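Long-range contact in glutamine cyclotransferase (Xanthomonas campestris, PDB 3MBR), which probably catalyses the cyclisation of amino-terminal glutamine to pyroglutamate, as a calcium-binding beta-propeller of the glutaminyl cyclase family: residues Asp200-Gly208 / Phe219-Met227. The protein carries 1 engineered substitution. Numbering follows the deposited sequence.
Sequences DSTNDVLNG and FVTGKRWPM
A classic beta bulge interrupts the hairpin pairing of strands 206-212 and 217-222: N207 and G208 both face T221, whose O accepts from N207 N at 3.0 Å in the carbonyl plane and from G208 N at 3.1 Å, above that plane. T221 N returns a bond to G208 O. Beyond the bulge L206 pairs with G222, their CA atoms 3.9 Å apart; K223 N reaches V205 O at 2.9 Å. The hairpin supplies the two strands nearest the propeller axis in a four-stranded antiparallel blade, closed by strand 9-16, and G208 CA lies about 6 Å from the bound calcium ion. Where the strands give way to loops, W225 adds a side-chain bond: NE1 meets D204 O at 2.8 Å, nearly in the ring plane but above the carbonyl plane, while CZ2 packs on L206 CB at 3.8 Å. K223 runs extended past the carbonyls of N203 and T202, then bends at chi4 (-68°), carrying NZ to a salt bridge with E24. D204 OD2 forms a salt bridge with R224 NE at 3.4 Å, its hydrogen bond weak, the carboxylate almost perpendicular to the guanidinium, and a water joins OD2 to R224 NH2.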
# COMPACT_ATOMS: atom_id res chain seq x y z
N ASP A 200 3.87 7.04 16.15
CA ASP A 200 2.47 6.61 15.87
C ASP A 200 2.22 6.50 14.38
O ASP A 200 3.16 6.73 13.56
CB ASP A 200 1.46 7.47 16.62
CG ASP A 200 1.49 8.88 16.19
OD1 ASP A 200 1.36 9.76 17.06
OD2 ASP A 200 1.58 9.04 14.96
N SER A 201 1.01 6.11 13.96
CA SER A 201 0.83 5.74 12.58
C SER A 201 0.80 6.97 11.67
O SER A 201 0.77 6.84 10.46
CB SER A 201 -0.44 4.89 12.31
OG SER A 201 -1.56 5.65 12.70
N THR A 202 0.85 8.14 12.26
CA THR A 202 0.96 9.38 11.51
C THR A 202 2.38 9.86 11.31
O THR A 202 2.59 10.86 10.54
CB THR A 202 0.15 10.51 12.22
OG1 THR A 202 0.94 11.10 13.29
CG2 THR A 202 -1.24 10.04 12.76
N ASN A 203 3.37 9.24 11.99
CA ASN A 203 4.82 9.67 12.02
C ASN A 203 5.48 9.11 10.73
O ASN A 203 4.76 8.69 9.88
CB ASN A 203 5.53 9.19 13.32
CG ASN A 203 5.18 10.06 14.49
OD1 ASN A 203 5.00 9.56 15.60
ND2 ASN A 203 5.06 11.40 14.27
N ASP A 204 6.82 8.98 10.65
CA ASP A 204 7.41 8.61 9.33
C ASP A 204 7.46 7.09 9.04
O ASP A 204 8.57 6.48 8.86
CB ASP A 204 8.81 9.30 9.17
CG ASP A 204 8.78 10.84 9.25
OD1 ASP A 204 9.88 11.48 9.10
OD2 ASP A 204 7.68 11.43 9.49
N VAL A 205 6.27 6.47 9.09
CA VAL A 205 6.15 5.04 8.98
C VAL A 205 6.25 4.67 7.51
O VAL A 205 5.88 5.45 6.58
CB VAL A 205 4.83 4.48 9.50
CG1 VAL A 205 4.77 4.50 11.07
CG2 VAL A 205 3.64 5.18 8.91
N LEU A 206 6.70 3.43 7.24
CA LEU A 206 6.58 2.83 5.89
C LEU A 206 5.10 2.80 5.56
O LEU A 206 4.26 2.43 6.42
CB LEU A 206 7.20 1.40 5.92
CG LEU A 206 7.52 0.80 4.52
CD1 LEU A 206 8.60 -0.30 4.60
CD2 LEU A 206 6.34 0.20 3.79
N ASN A 207 4.75 3.20 4.36
CA ASN A 207 3.33 3.26 4.04
C ASN A 207 3.09 3.09 2.57
O ASN A 207 1.97 3.28 2.09
CB ASN A 207 2.72 4.57 4.56
CG ASN A 207 1.36 4.40 5.04
OD1 ASN A 207 1.09 4.97 6.09
ND2 ASN A 207 0.48 3.80 4.27
N GLY A 208 4.11 2.73 1.78
CA GLY A 208 3.92 2.57 0.33
C GLY A 208 4.72 1.35 -0.10
O GLY A 208 5.95 1.33 0.18
N PHE A 219 9.26 -1.63 -4.74
CA PHE A 219 9.64 -0.34 -4.19
C PHE A 219 8.94 -0.11 -2.84
O PHE A 219 7.76 -0.46 -2.68
CB PHE A 219 9.14 0.76 -5.14
CG PHE A 219 9.72 0.65 -6.54
CD1 PHE A 219 11.07 0.95 -6.80
CD2 PHE A 219 8.91 0.24 -7.58
CE1 PHE A 219 11.55 0.88 -8.11
CE2 PHE A 219 9.41 0.15 -8.85
CZ PHE A 219 10.72 0.46 -9.11
N VAL A 220 9.64 0.55 -1.92
CA VAL A 220 9.03 0.91 -0.66
C VAL A 220 9.34 2.37 -0.30
O VAL A 220 10.47 2.86 -0.56
CB VAL A 220 9.46 -0.02 0.52
CG1 VAL A 220 9.08 -1.44 0.25
CG2 VAL A 220 10.93 0.01 0.77
N THR A 221 8.39 3.07 0.29
CA THR A 221 8.68 4.38 0.86
C THR A 221 7.69 4.64 1.98
O THR A 221 6.93 3.74 2.38
CB THR A 221 8.63 5.50 -0.20
OG1 THR A 221 9.25 6.69 0.35
CG2 THR A 221 7.25 5.84 -0.72
N GLY A 222 7.75 5.82 2.60
CA GLY A 222 6.85 6.10 3.72
C GLY A 222 6.71 7.57 3.96
O GLY A 222 7.23 8.42 3.16
N LYS A 223 5.94 7.90 4.99
CA LYS A 223 5.52 9.27 5.22
C LYS A 223 6.71 10.14 5.44
O LYS A 223 7.52 9.94 6.34
CB LYS A 223 4.61 9.37 6.45
CG LYS A 223 3.30 8.55 6.24
CD LYS A 223 2.31 8.90 7.40
CE LYS A 223 1.05 8.10 7.26
NZ LYS A 223 0.24 8.41 6.18
N ARG A 224 6.90 11.18 4.55
CA ARG A 224 7.99 12.15 4.70
C ARG A 224 9.39 11.52 4.52
O ARG A 224 10.41 12.15 4.82
CB ARG A 224 7.94 12.93 6.02
CG ARG A 224 6.56 13.65 6.10
CD ARG A 224 6.59 14.83 6.91
NE ARG A 224 6.69 14.47 8.27
CZ ARG A 224 7.11 15.37 9.18
NH1 ARG A 224 7.47 16.67 8.82
NH2 ARG A 224 7.19 15.04 10.48
N TRP A 225 9.43 10.30 3.98
CA TRP A 225 10.77 9.69 3.76
C TRP A 225 11.53 10.51 2.70
O TRP A 225 10.95 10.94 1.70
CB TRP A 225 10.68 8.27 3.28
CG TRP A 225 10.32 7.28 4.35
CD1 TRP A 225 9.61 7.49 5.51
CD2 TRP A 225 10.58 5.88 4.29
NE1 TRP A 225 9.43 6.29 6.17
CE2 TRP A 225 10.02 5.30 5.45
CE3 TRP A 225 11.20 5.05 3.35
CZ2 TRP A 225 10.05 3.89 5.71
CZ3 TRP A 225 11.26 3.66 3.59
CH2 TRP A 225 10.71 3.10 4.73
N PRO A 226 12.86 10.64 2.84
CA PRO A 226 13.65 11.40 1.85
C PRO A 226 13.96 10.54 0.63
O PRO A 226 14.39 11.09 -0.41
CB PRO A 226 14.94 11.76 2.59
CG PRO A 226 15.08 10.62 3.58
CD PRO A 226 13.66 10.30 4.02
N MET A 227 13.70 9.24 0.70
CA MET A 227 14.02 8.31 -0.37
C MET A 227 12.94 7.27 -0.52
O MET A 227 12.14 7.01 0.37
CB MET A 227 15.33 7.55 -0.06
CG MET A 227 16.58 8.49 -0.05
SD MET A 227 18.12 7.71 0.22
CE MET A 227 18.18 7.78 2.03
O HOH W 1 7.03 12.36 11.95
O HOH W 2 11.87 11.28 7.10